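Local coordinates for protein farnesyl diphosphate synthase (PDB 3M0G) that probably condenses isopentenyl diphosphate with farnesyl diphosphate in a magnesium-dependent reaction, yielding the geranylgeranyl diphosphate needed for carotenoid and chlorophyll biosynthesis, at residues M34-Q39 with P96-K101; A67-A72 with T116-L121; D258-A263 with A279-V284. All blocks are in the same frame, centred on the assembly; numbering follows the deposited sequence.

Interaction 1: M34-Q39 with P96-K101; sequences MAYAAQ and PTVHKK. Unlike the reference sequence in segment 96-101: Lys100 (reference Arg).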
HETATM    1  N   MSE B  34     -12.510  -7.695   3.427  1.00 10.88           N
HETATM    2  CA  MSE B  34     -11.422  -7.160   4.259  1.00 11.39           C
HETATM    3  C   MSE B  34     -11.600  -7.630   5.701  1.00  9.65           C
HETATM    4  O   MSE B  34     -10.667  -8.140   6.322  1.00  9.06           O
HETATM    5  CB  MSE B  34     -11.407  -5.625   4.230  1.00 13.65           C
HETATM    6  CG  MSE B  34     -11.210  -5.029   2.843  1.00 11.32           C
HETATM    7 SE   MSE B  34     -11.401  -3.083   2.821  1.00 18.22          SE
HETATM    8  CE  MSE B  34      -9.846  -2.635   3.919  1.00 10.70           C
ATOM      9  N   ALA B  35     -12.813  -7.454   6.223  1.00  8.53           N
ATOM     10  CA  ALA B  35     -13.146  -7.855   7.589  1.00  8.06           C
ATOM     11  C   ALA B  35     -12.835  -9.342   7.802  1.00  8.50           C
ATOM     12  O   ALA B  35     -12.230  -9.729   8.815  1.00  8.66           O
ATOM     13  CB  ALA B  35     -14.621  -7.552   7.889  1.00  7.86           C
ATOM     14  N   TYR B  36     -13.226 -10.155   6.823  1.00  8.95           N
ATOM     15  CA  TYR B  36     -13.006 -11.616   6.848  1.00  9.66           C
ATOM     16  C   TYR B  36     -11.507 -11.946   6.863  1.00 10.71           C
ATOM     17  O   TYR B  36     -11.063 -12.795   7.627  1.00 10.12           O
ATOM     18  CB  TYR B  36     -13.702 -12.243   5.636  1.00  9.81           C
ATOM     19  CG  TYR B  36     -13.634 -13.749   5.521  1.00 13.16           C
ATOM     20  CD1 TYR B  36     -14.582 -14.559   6.157  1.00 10.36           C
ATOM     21  CD2 TYR B  36     -12.649 -14.368   4.737  1.00 10.31           C
ATOM     22  CE1 TYR B  36     -14.526 -15.938   6.051  1.00 13.33           C
ATOM     23  CE2 TYR B  36     -12.587 -15.754   4.623  1.00 13.18           C
ATOM     24  CZ  TYR B  36     -13.529 -16.527   5.280  1.00 10.46           C
ATOM     25  OH  TYR B  36     -13.484 -17.889   5.167  1.00 13.48           O
ATOM     26  N   ALA B  37     -10.735 -11.236   6.037  1.00 12.27           N
ATOM     27  CA  ALA B  37      -9.290 -11.489   5.886  1.00 13.39           C
ATOM     28  C   ALA B  37      -8.512 -11.104   7.128  1.00 14.83           C
ATOM     29  O   ALA B  37      -7.519 -11.741   7.466  1.00 15.71           O
ATOM     30  CB  ALA B  37      -8.752 -10.753   4.694  1.00 13.26           C
ATOM     31  N   ALA B  38      -8.987 -10.074   7.816  1.00 14.94           N
ATOM     32  CA  ALA B  38      -8.322  -9.561   9.004  1.00 15.11           C
ATOM     33  C   ALA B  38      -8.776 -10.210  10.314  1.00 15.31           C
ATOM     34  O   ALA B  38      -8.267  -9.863  11.368  1.00 14.79           O
ATOM     35  CB  ALA B  38      -8.483  -8.035   9.062  1.00 15.26           C
ATOM     36  N   GLN B  39      -9.720 -11.151  10.237  1.00 16.11           N
ATOM     37  CA  GLN B  39     -10.241 -11.862  11.405  1.00 16.54           C
ATOM     38  C   GLN B  39      -9.287 -12.981  11.813  1.00 17.04           C
ATOM     39  O   GLN B  39      -8.731 -13.681  10.955  1.00 17.23           O
ATOM     40  CB  GLN B  39     -11.626 -12.463  11.106  1.00 16.81           C
ATOM     41  CG  GLN B  39     -12.802 -11.517  11.273  1.00 26.34           C
ATOM     42  CD  GLN B  39     -14.088 -11.982  10.562  1.00 17.79           C
ATOM     43  OE1 GLN B  39     -14.289 -13.178  10.301  1.00 26.71           O
ATOM     44  NE2 GLN B  39     -14.966 -11.034  10.268  1.00 26.38           N
ATOM     45  N   PRO B  96     -12.667 -21.288   3.940  1.00 10.23           N
ATOM     46  CA  PRO B  96     -12.444 -20.847   2.556  1.00  9.33           C
ATOM     47  C   PRO B  96     -11.653 -19.542   2.495  1.00  8.74           C
ATOM     48  O   PRO B  96     -11.788 -18.683   3.382  1.00  8.44           O
ATOM     49  CB  PRO B  96     -13.855 -20.606   2.034  1.00  9.37           C
ATOM     50  CG  PRO B  96     -14.735 -21.474   2.906  1.00 16.78           C
ATOM     51  CD  PRO B  96     -14.108 -21.408   4.249  1.00  9.68           C
ATOM     52  N   THR B  97     -10.833 -19.393   1.465  1.00  8.40           N
ATOM     53  CA  THR B  97     -10.026 -18.185   1.331  1.00  8.58           C
ATOM     54  C   THR B  97     -10.883 -17.070   0.762  1.00  8.77           C
ATOM     55  O   THR B  97     -12.042 -17.294   0.393  1.00  9.06           O
ATOM     56  CB  THR B  97      -8.765 -18.408   0.456  1.00  8.51           C
ATOM     57  OG1 THR B  97      -9.134 -19.085  -0.751  1.00 11.39           O
ATOM     58  CG2 THR B  97      -7.728 -19.225   1.216  1.00 12.05           C
ATOM     59  N   VAL B  98     -10.334 -15.859   0.707  1.00  8.62           N
ATOM     60  CA  VAL B  98     -11.118 -14.722   0.220  1.00  7.91           C
ATOM     61  C   VAL B  98     -11.504 -14.922  -1.238  1.00  8.97           C
ATOM     62  O   VAL B  98     -12.657 -14.704  -1.614  1.00 10.01           O
ATOM     63  CB  VAL B  98     -10.398 -13.392   0.402  1.00  6.23           C
ATOM     64  CG1 VAL B  98     -11.097 -12.290  -0.409  1.00 11.74           C
ATOM     65  CG2 VAL B  98     -10.366 -13.025   1.878  1.00 12.16           C
ATOM     66  N   HIS B  99     -10.535 -15.337  -2.047  1.00  8.60           N
ATOM     67  CA  HIS B  99     -10.759 -15.518  -3.475  1.00  8.78           C
ATOM     68  C   HIS B  99     -11.759 -16.669  -3.745  1.00  8.66           C
ATOM     69  O   HIS B  99     -12.473 -16.637  -4.740  1.00  9.29           O
ATOM     70  CB  HIS B  99      -9.440 -15.685  -4.225  1.00  8.81           C
ATOM     71  CG  HIS B  99      -8.944 -17.094  -4.286  1.00  9.09           C
ATOM     72  ND1 HIS B  99      -8.111 -17.636  -3.331  1.00  9.41           N
ATOM     73  CD2 HIS B  99      -9.154 -18.068  -5.199  1.00  9.19           C
ATOM     74  CE1 HIS B  99      -7.841 -18.888  -3.648  1.00  8.86           C
ATOM     75  NE2 HIS B  99      -8.460 -19.173  -4.778  1.00  9.32           N
ATOM     76  N   LYS B 100     -11.819 -17.652  -2.852  1.00  8.20           N
ATOM     77  CA  LYS B 100     -12.835 -18.717  -2.941  1.00  8.37           C
ATOM     78  C   LYS B 100     -14.223 -18.282  -2.461  1.00  8.56           C
ATOM     79  O   LYS B 100     -15.220 -18.664  -3.049  1.00  8.91           O
ATOM     80  CB  LYS B 100     -12.398 -19.984  -2.190  1.00  8.65           C
ATOM     81  CG  LYS B 100     -11.138 -20.626  -2.740  1.00  2.00           C
ATOM     82  CD  LYS B 100     -11.346 -21.166  -4.153  1.00  9.08           C
ATOM     83  CE  LYS B 100     -11.943 -22.571  -4.112  1.00  2.31           C
ATOM     84  NZ  LYS B 100     -11.691 -23.318  -5.378  1.00 10.34           N
ATOM     85  N   LYS B 101     -14.282 -17.505  -1.382  1.00  9.48           N
ATOM     86  CA  LYS B 101     -15.562 -17.051  -0.811  1.00 10.13           C
ATOM     87  C   LYS B 101     -16.205 -15.910  -1.616  1.00 10.56           C
ATOM     88  O   LYS B 101     -17.437 -15.803  -1.678  1.00 11.21           O
ATOM     89  CB  LYS B 101     -15.384 -16.682   0.672  1.00 11.22           C
ATOM     90  CG  LYS B 101     -16.671 -16.284   1.407  1.00 24.75           C
ATOM     91  CD  LYS B 101     -16.458 -16.163   2.914  1.00 12.43           C
ATOM     92  CE  LYS B 101     -17.686 -15.569   3.606  1.00 25.37           C
ATOM     93  NZ  LYS B 101     -18.845 -16.519   3.662  1.00 13.01           N
TER

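Interaction 2: A67-A72 with T116-L121; sequences ALAVEA and TLAFEL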
ATOM      1  N   ALA B  67      -0.065  -1.842  15.936  1.00 11.86           N
ATOM      2  CA  ALA B  67      -0.382  -3.267  15.968  1.00 10.99           C
ATOM      3  C   ALA B  67      -1.399  -3.590  14.897  1.00 10.83           C
ATOM      4  O   ALA B  67      -1.283  -4.599  14.204  1.00 10.61           O
ATOM      5  CB  ALA B  67      -0.927  -3.655  17.327  1.00 10.08           C
ATOM      6  N   LEU B  68      -2.400  -2.723  14.772  1.00 11.67           N
ATOM      7  CA  LEU B  68      -3.423  -2.872  13.750  1.00 11.79           C
ATOM      8  C   LEU B  68      -2.832  -2.776  12.348  1.00  9.90           C
ATOM      9  O   LEU B  68      -3.148  -3.586  11.466  1.00  9.68           O
ATOM     10  CB  LEU B  68      -4.537  -1.847  13.962  1.00 12.37           C
ATOM     11  CG  LEU B  68      -5.497  -2.187  15.106  1.00 25.22           C
ATOM     12  CD1 LEU B  68      -6.658  -1.186  15.189  1.00 12.87           C
ATOM     13  CD2 LEU B  68      -6.015  -3.619  14.963  1.00 13.02           C
ATOM     14  N   ALA B  69      -1.952  -1.801  12.146  1.00  8.43           N
ATOM     15  CA  ALA B  69      -1.338  -1.601  10.829  1.00  6.85           C
ATOM     16  C   ALA B  69      -0.574  -2.831  10.358  1.00  6.23           C
ATOM     17  O   ALA B  69      -0.697  -3.218   9.176  1.00  5.69           O
ATOM     18  CB  ALA B  69      -0.421  -0.370  10.830  1.00  6.21           C
ATOM     19  N   VAL B  70       0.232  -3.425  11.246  1.00  4.93           N
ATOM     20  CA  VAL B  70       1.018  -4.600  10.870  1.00  6.00           C
ATOM     21  C   VAL B  70       0.154  -5.827  10.627  1.00  6.72           C
ATOM     22  O   VAL B  70       0.456  -6.614   9.740  1.00  6.18           O
ATOM     23  CB  VAL B  70       2.271  -4.894  11.812  1.00  6.11           C
ATOM     24  CG1 VAL B  70       1.882  -5.455  13.175  1.00  5.54           C
ATOM     25  CG2 VAL B  70       3.268  -5.812  11.134  1.00  5.75           C
ATOM     26  N   GLU B  71      -0.922  -5.977  11.401  1.00  8.30           N
ATOM     27  CA  GLU B  71      -1.871  -7.066  11.151  1.00  8.86           C
ATOM     28  C   GLU B  71      -2.633  -6.858   9.840  1.00  8.80           C
ATOM     29  O   GLU B  71      -2.864  -7.805   9.074  1.00  8.52           O
ATOM     30  CB  GLU B  71      -2.828  -7.223  12.323  1.00  8.28           C
ATOM     31  CG  GLU B  71      -2.191  -7.834  13.550  1.00 12.35           C
ATOM     32  CD  GLU B  71      -1.727  -9.275  13.317  1.00  7.84           C
ATOM     33  OE1 GLU B  71      -2.500 -10.072  12.746  1.00 11.80           O
ATOM     34  OE2 GLU B  71      -0.585  -9.599  13.714  1.00 12.74           O
ATOM     35  N   ALA B  72      -3.012  -5.608   9.578  1.00  9.23           N
ATOM     36  CA  ALA B  72      -3.603  -5.245   8.290  1.00  8.55           C
ATOM     37  C   ALA B  72      -2.681  -5.572   7.121  1.00  7.98           C
ATOM     38  O   ALA B  72      -3.119  -6.136   6.120  1.00  7.99           O
ATOM     39  CB  ALA B  72      -3.983  -3.768   8.270  1.00  9.02           C
ATOM     40  N   THR B 116      -3.630  -0.276   2.030  1.00  2.00           N
ATOM     41  CA  THR B 116      -3.967   1.134   2.202  1.00  2.00           C
ATOM     42  C   THR B 116      -4.420   1.404   3.634  1.00  2.78           C
ATOM     43  O   THR B 116      -4.051   2.412   4.228  1.00  3.50           O
ATOM     44  CB  THR B 116      -5.109   1.581   1.225  1.00  2.00           C
ATOM     45  OG1 THR B 116      -4.771   1.212  -0.113  1.00  8.23           O
ATOM     46  CG2 THR B 116      -5.269   3.088   1.276  1.00  7.48           C
ATOM     47  N   LEU B 117      -5.226   0.501   4.184  1.00  4.43           N
ATOM     48  CA  LEU B 117      -5.656   0.618   5.581  1.00  4.73           C
ATOM     49  C   LEU B 117      -4.478   0.629   6.561  1.00  4.35           C
ATOM     50  O   LEU B 117      -4.471   1.448   7.516  1.00  5.46           O
ATOM     51  CB  LEU B 117      -6.661  -0.498   5.959  1.00  5.80           C
ATOM     52  CG  LEU B 117      -7.386  -0.354   7.309  1.00  2.00           C
ATOM     53  CD1 LEU B 117      -8.267   0.908   7.335  1.00  6.39           C
ATOM     54  CD2 LEU B 117      -8.264  -1.573   7.564  1.00  6.05           C
ATOM     55  N   ALA B 118      -3.533  -0.299   6.373  1.00  3.20           N
ATOM     56  CA  ALA B 118      -2.306  -0.368   7.183  1.00  3.51           C
ATOM     57  C   ALA B 118      -1.587   0.990   7.286  1.00  4.24           C
ATOM     58  O   ALA B 118      -1.244   1.438   8.386  1.00  3.92           O
ATOM     59  CB  ALA B 118      -1.331  -1.428   6.646  1.00  4.14           C
ATOM     60  N   PHE B 119      -1.360   1.627   6.151  1.00  3.79           N
ATOM     61  CA  PHE B 119      -0.729   2.966   6.096  1.00  4.84           C
ATOM     62  C   PHE B 119      -1.550   4.084   6.744  1.00  5.28           C
ATOM     63  O   PHE B 119      -0.982   5.010   7.367  1.00  4.99           O
ATOM     64  CB  PHE B 119      -0.268   3.300   4.661  1.00  7.50           C
ATOM     65  CG  PHE B 119       1.004   2.585   4.275  1.00  8.32           C
ATOM     66  CD1 PHE B 119       2.229   2.972   4.834  1.00  8.31           C
ATOM     67  CD2 PHE B 119       0.976   1.505   3.403  1.00  9.07           C
ATOM     68  CE1 PHE B 119       3.405   2.298   4.522  1.00  8.86           C
ATOM     69  CE2 PHE B 119       2.162   0.809   3.064  1.00  8.53           C
ATOM     70  CZ  PHE B 119       3.376   1.226   3.607  1.00  8.92           C
ATOM     71  N   GLU B 120      -2.874   3.985   6.635  1.00  5.44           N
ATOM     72  CA  GLU B 120      -3.771   5.004   7.172  1.00  6.38           C
ATOM     73  C   GLU B 120      -3.668   4.950   8.691  1.00  5.63           C
ATOM     74  O   GLU B 120      -3.567   5.968   9.370  1.00  5.72           O
ATOM     75  CB  GLU B 120      -5.212   4.725   6.737  1.00  8.01           C
ATOM     76  CG  GLU B 120      -6.232   5.751   7.251  1.00 16.31           C
ATOM     77  CD  GLU B 120      -7.523   5.771   6.431  1.00  9.68           C
ATOM     78  OE1 GLU B 120      -8.327   4.812   6.527  1.00 17.34           O
ATOM     79  OE2 GLU B 120      -7.746   6.761   5.705  1.00 17.17           O
ATOM     80  N   LEU B 121      -3.692   3.729   9.202  1.00  4.68           N
ATOM     81  CA  LEU B 121      -3.528   3.446  10.625  1.00  4.69           C
ATOM     82  C   LEU B 121      -2.275   4.054  11.238  1.00  5.05           C
ATOM     83  O   LEU B 121      -2.306   4.478  12.378  1.00  6.10           O
ATOM     84  CB  LEU B 121      -3.537   1.934  10.842  1.00  5.34           C
ATOM     85  CG  LEU B 121      -4.928   1.368  10.592  1.00  8.68           C
ATOM     86  CD1 LEU B 121      -4.869  -0.141  10.526  1.00  5.41           C
ATOM     87  CD2 LEU B 121      -5.825   1.845  11.696  1.00  6.09           C
TER

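Interaction 3: D258-A263 with A279-V284; sequences DLVAEA and ACARYV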
ATOM      1  N   ASP B 258      19.845 -21.894  18.228  1.00  9.63           N
ATOM      2  CA  ASP B 258      20.960 -20.937  18.272  1.00 11.04           C
ATOM      3  C   ASP B 258      20.530 -19.499  17.907  1.00 10.96           C
ATOM      4  O   ASP B 258      21.049 -18.542  18.469  1.00 10.66           O
ATOM      5  CB  ASP B 258      22.104 -21.391  17.364  1.00 12.63           C
ATOM      6  CG  ASP B 258      22.909 -22.560  17.946  1.00 18.34           C
ATOM      7  OD1 ASP B 258      22.522 -23.135  18.998  1.00 14.44           O
ATOM      8  OD2 ASP B 258      23.947 -22.912  17.338  1.00 13.88           O
ATOM      9  N   LEU B 259      19.605 -19.358  16.956  1.00 11.16           N
ATOM     10  CA  LEU B 259      19.105 -18.031  16.554  1.00 11.78           C
ATOM     11  C   LEU B 259      18.206 -17.410  17.623  1.00 11.83           C
ATOM     12  O   LEU B 259      18.232 -16.206  17.831  1.00 11.48           O
ATOM     13  CB  LEU B 259      18.399 -18.085  15.202  1.00 12.39           C
ATOM     14  CG  LEU B 259      19.259 -18.318  13.964  1.00 22.52           C
ATOM     15  CD1 LEU B 259      18.363 -18.728  12.833  1.00 12.85           C
ATOM     16  CD2 LEU B 259      20.108 -17.081  13.593  1.00 13.23           C
ATOM     17  N   VAL B 260      17.432 -18.240  18.314  1.00 12.43           N
ATOM     18  CA  VAL B 260      16.628 -17.790  19.455  1.00 12.97           C
ATOM     19  C   VAL B 260      17.520 -17.290  20.603  1.00 13.13           C
ATOM     20  O   VAL B 260      17.179 -16.324  21.282  1.00 13.34           O
ATOM     21  CB  VAL B 260      15.637 -18.880  19.917  1.00 13.74           C
ATOM     22  CG1 VAL B 260      15.060 -18.590  21.306  1.00 19.50           C
ATOM     23  CG2 VAL B 260      14.513 -19.027  18.888  1.00 19.27           C
ATOM     24  N   ALA B 261      18.674 -17.927  20.791  1.00 12.89           N
ATOM     25  CA  ALA B 261      19.632 -17.471  21.803  1.00 12.43           C
ATOM     26  C   ALA B 261      20.278 -16.167  21.347  1.00 11.95           C
ATOM     27  O   ALA B 261      20.565 -15.304  22.160  1.00 11.59           O
ATOM     28  CB  ALA B 261      20.684 -18.542  22.089  1.00 11.92           C
ATOM     29  N   GLU B 262      20.478 -16.010  20.036  1.00 12.32           N
ATOM     30  CA  GLU B 262      21.034 -14.768  19.499  1.00 11.93           C
ATOM     31  C   GLU B 262      20.026 -13.631  19.678  1.00 11.25           C
ATOM     32  O   GLU B 262      20.416 -12.503  19.977  1.00 10.45           O
ATOM     33  CB  GLU B 262      21.389 -14.891  18.012  1.00 12.50           C
ATOM     34  CG  GLU B 262      22.291 -16.061  17.632  1.00 34.97           C
ATOM     35  CD  GLU B 262      23.776 -15.738  17.661  1.00 13.72           C
ATOM     36  OE1 GLU B 262      24.305 -15.398  18.743  1.00 35.36           O
ATOM     37  OE2 GLU B 262      24.429 -15.848  16.596  1.00 35.25           O
ATOM     38  N   ALA B 263      18.740 -13.951  19.483  1.00  9.93           N
ATOM     39  CA  ALA B 263      17.657 -12.989  19.622  1.00  8.96           C
ATOM     40  C   ALA B 263      17.507 -12.537  21.070  1.00  9.17           C
ATOM     41  O   ALA B 263      17.284 -11.361  21.321  1.00 10.17           O
ATOM     42  CB  ALA B 263      16.362 -13.572  19.121  1.00  7.42           C
ATOM     43  N   ALA B 279      10.727 -14.784  25.891  1.00  9.44           N
ATOM     44  CA  ALA B 279       9.804 -15.937  25.900  1.00 10.56           C
ATOM     45  C   ALA B 279       9.115 -16.133  24.543  1.00 11.25           C
ATOM     46  O   ALA B 279       8.935 -17.270  24.085  1.00 10.46           O
ATOM     47  CB  ALA B 279       8.779 -15.809  27.046  1.00 11.17           C
ATOM     48  N   CYS B 280       8.774 -15.024  23.883  1.00 11.45           N
ATOM     49  CA  CYS B 280       8.153 -15.094  22.570  1.00 12.53           C
ATOM     50  C   CYS B 280       9.076 -15.760  21.545  1.00 12.92           C
ATOM     51  O   CYS B 280       8.617 -16.555  20.729  1.00 13.51           O
ATOM     52  CB  CYS B 280       7.742 -13.709  22.079  1.00 13.36           C
ATOM     53  SG  CYS B 280       6.906 -13.747  20.480  1.00 16.36           S
ATOM     54  N   ALA B 281      10.366 -15.431  21.589  1.00 12.65           N
ATOM     55  CA  ALA B 281      11.342 -16.010  20.660  1.00 12.11           C
ATOM     56  C   ALA B 281      11.431 -17.521  20.855  1.00 12.43           C
ATOM     57  O   ALA B 281      11.547 -18.285  19.897  1.00 11.92           O
ATOM     58  CB  ALA B 281      12.708 -15.367  20.841  1.00 11.66           C
ATOM     59  N   ARG B 282      11.382 -17.940  22.110  1.00 13.29           N
ATOM     60  CA  ARG B 282      11.439 -19.349  22.474  1.00 14.18           C
ATOM     61  C   ARG B 282      10.160 -20.059  22.029  1.00 15.57           C
ATOM     62  O   ARG B 282      10.205 -21.181  21.526  1.00 15.77           O
ATOM     63  CB  ARG B 282      11.620 -19.489  23.995  1.00 14.20           C
ATOM     64  CG  ARG B 282      12.959 -19.015  24.490  1.00  5.37           C
ATOM     65  CD  ARG B 282      13.288 -19.602  25.834  1.00 14.19           C
ATOM     66  NE  ARG B 282      12.387 -19.146  26.886  1.00  5.14           N
ATOM     67  CZ  ARG B 282      12.483 -17.984  27.528  1.00 15.37           C
ATOM     68  NH1 ARG B 282      13.440 -17.116  27.207  1.00  5.18           N
ATOM     69  NH2 ARG B 282      11.610 -17.688  28.494  1.00  4.89           N
ATOM     70  N   TYR B 283       9.026 -19.388  22.214  1.00 17.04           N
ATOM     71  CA  TYR B 283       7.730 -19.883  21.750  1.00 18.66           C
ATOM     72  C   TYR B 283       7.708 -20.128  20.231  1.00 19.45           C
ATOM     73  O   TYR B 283       7.138 -21.124  19.777  1.00 18.81           O
ATOM     74  CB  TYR B 283       6.627 -18.913  22.186  1.00 19.74           C
ATOM     75  CG  TYR B 283       5.364 -18.867  21.341  1.00 27.78           C
ATOM     76  CD1 TYR B 283       5.157 -17.835  20.425  1.00 20.84           C
ATOM     77  CD2 TYR B 283       4.362 -19.824  21.489  1.00 20.65           C
ATOM     78  CE1 TYR B 283       3.995 -17.770  19.659  1.00 28.25           C
ATOM     79  CE2 TYR B 283       3.193 -19.773  20.728  1.00 28.30           C
ATOM     80  CZ  TYR B 283       3.016 -18.743  19.817  1.00 21.17           C
ATOM     81  OH  TYR B 283       1.860 -18.680  19.057  1.00 28.89           O
ATOM     82  N   VAL B 284       8.338 -19.242  19.454  1.00 20.71           N
ATOM     83  CA  VAL B 284       8.343 -19.405  17.992  1.00 21.59           C
ATOM     84  C   VAL B 284       8.849 -20.793  17.578  1.00 22.37           C
ATOM     85  O   VAL B 284       8.360 -21.360  16.605  1.00 22.02           O
ATOM     86  CB  VAL B 284       9.114 -18.277  17.228  1.00 21.88           C
ATOM     87  CG1 VAL B 284      10.624 -18.437  17.350  1.00 34.54           C
ATOM     88  CG2 VAL B 284       8.736 -18.287  15.767  1.00 34.57           C
TER

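Interaction 1: M34-Q39 with P96-K101
Tyr36 reaches from the last turn of helix 29-37 across to Pro96, and its hydroxyl donates a short hydrogen bond to the backbone carbonyl, Tyr36 OH to Pro96 O 2.6 Å. The donor lies in the carbonyl plane, on a lone pair, with a C=O...OH angle of 141°, and the oxygen in turn lies in the plane of the phenol, at the ring edge. With CG anti to the backbone N (chi1 -178°), the ring is carried out from the helix so that its hydroxyl reaches the Pro96 carbonyl. Lys101 crosses one face of the phenol with its aliphatic chain: CD sits 3.9 Å from the Tyr36 ring centroid, 22° off the normal, as a CH-pi contact. The CG2 methyl of Val98 comes in near the ring plane instead, 3.9 Å from Tyr36 CD2, and also touches Ala37 CB at 4.0 Å. Trp102 adds an edge-to-face contact to Tyr36, while Val79 of helix 60-81 packs against both Ala37 and Val98. A leucine in place of Tyr36 would probably leave the Pro96 carbonyl without this donor and the Lys101 methylenes without a ring face to lie on. Thr97 precedes helix 98-101 at its N-cap position, its OG1 bonded to Asp89 O; the contact joins helix 29-37 to the start of that helix, just after the two-stranded antiparallel sheet of this prenyl synthase.

Interaction 2: A67-A72 with T116-L121
The backbone carbonyls of Ala69 and Ala118 are the flat groups here, and each is met by the methyl of the other residue. Phe119, which leaves its helix away from 67-72, stacks its ring on Phe119 of the second subunit. Helices 60-81 and 104-121 run antiparallel here, at 166°, as neighbours in the all-helical isoprenyl synthase fold. Their local axes approach to 7.8 Å, a close spacing made possible by alanines at the crossing, where the CA atoms of Ala69 and Ala118 come within 4.0 Å. One turn further on, Ala72 faces the same helix, its CB 3.9 Å from Ala118 CB. Leu121 is the larger side chain laid along the alanines: its CB rests on the Ala69 methyl, and with CG beside the backbone N (chi1 -70°) its CD1 reaches the backbone between Leu68 and Ala69 and lies 3.9 Å from Leu68 CB. Outside the pair, Leu140 of helix 130-144 packs on Ala118, and Glu71, on another side of its helix, forms a salt bridge with Arg43. The exchange of methyls is nearly symmetrical: Ala69 CB lies 3.1 Å from Ala118 O, and Ala118 CB lies 3.2 Å from Ala69 O.

Interaction 3: D258-A263 with A279-V284
Val260 presses its branched end against the opposing helix at Ala281 and Arg282. Its CG1 meets Ala281 CB at 4.0 Å and Arg282 CG at 3.8 Å, so that this methyl sits in the angle between the two side chains. Because CG1 is anti to the backbone N (chi1 165°), CG2 takes the place beside that N and is the methyl set against the Ala281 carbonyl. Ala263, one turn along from Val260, adds a looser methyl contact, its CB 4.4 Å from Ala281 CB. Beyond these apolar atoms, the Arg282 chain bends at chi3 (-65°), which folds one face of the guanidinium over Ala279 CA of its own helix. Its NH1 forms a salt bridge with Glu264, a second, ionic link between the two helices. Further out, Leu259 and Val284 both pack on helix 199-219, the former on Leu210 and Ile214, the latter on Leu208 and Phe212, while Cys280 turns to Phe47 of helix 44-55. The segments run antiparallel at 167°, with local axes 9.2 Å apart, and belong to helices that follow each other in the chain: an alpha-helical hairpin at the C-terminal end of the prenyl synthase fold.

How the interactions relate
Interactions 1 and 2 are neighbours, with centres about 17 Å apart, and they touch through Met34 CE and Leu117 CD2, 4.1 Å apart. Their segments alternate along the chain, 34-39, 67-72, 96-101 and 116-121, so the two contacts interlock the N-terminal half of the helical bundle; helices 98-101 and 104-121 are consecutive. Interaction 3 comes later in the sequence and is local, joining two successive helices. It lies on the opposite side of the chain's centre, about 31 Å from interaction 1 and 26 Å from interaction 2 between centres. Interactions 1 and 2 both have neighbours in the second subunit, whereas no residue of the second subunit touches the segments of interaction 3.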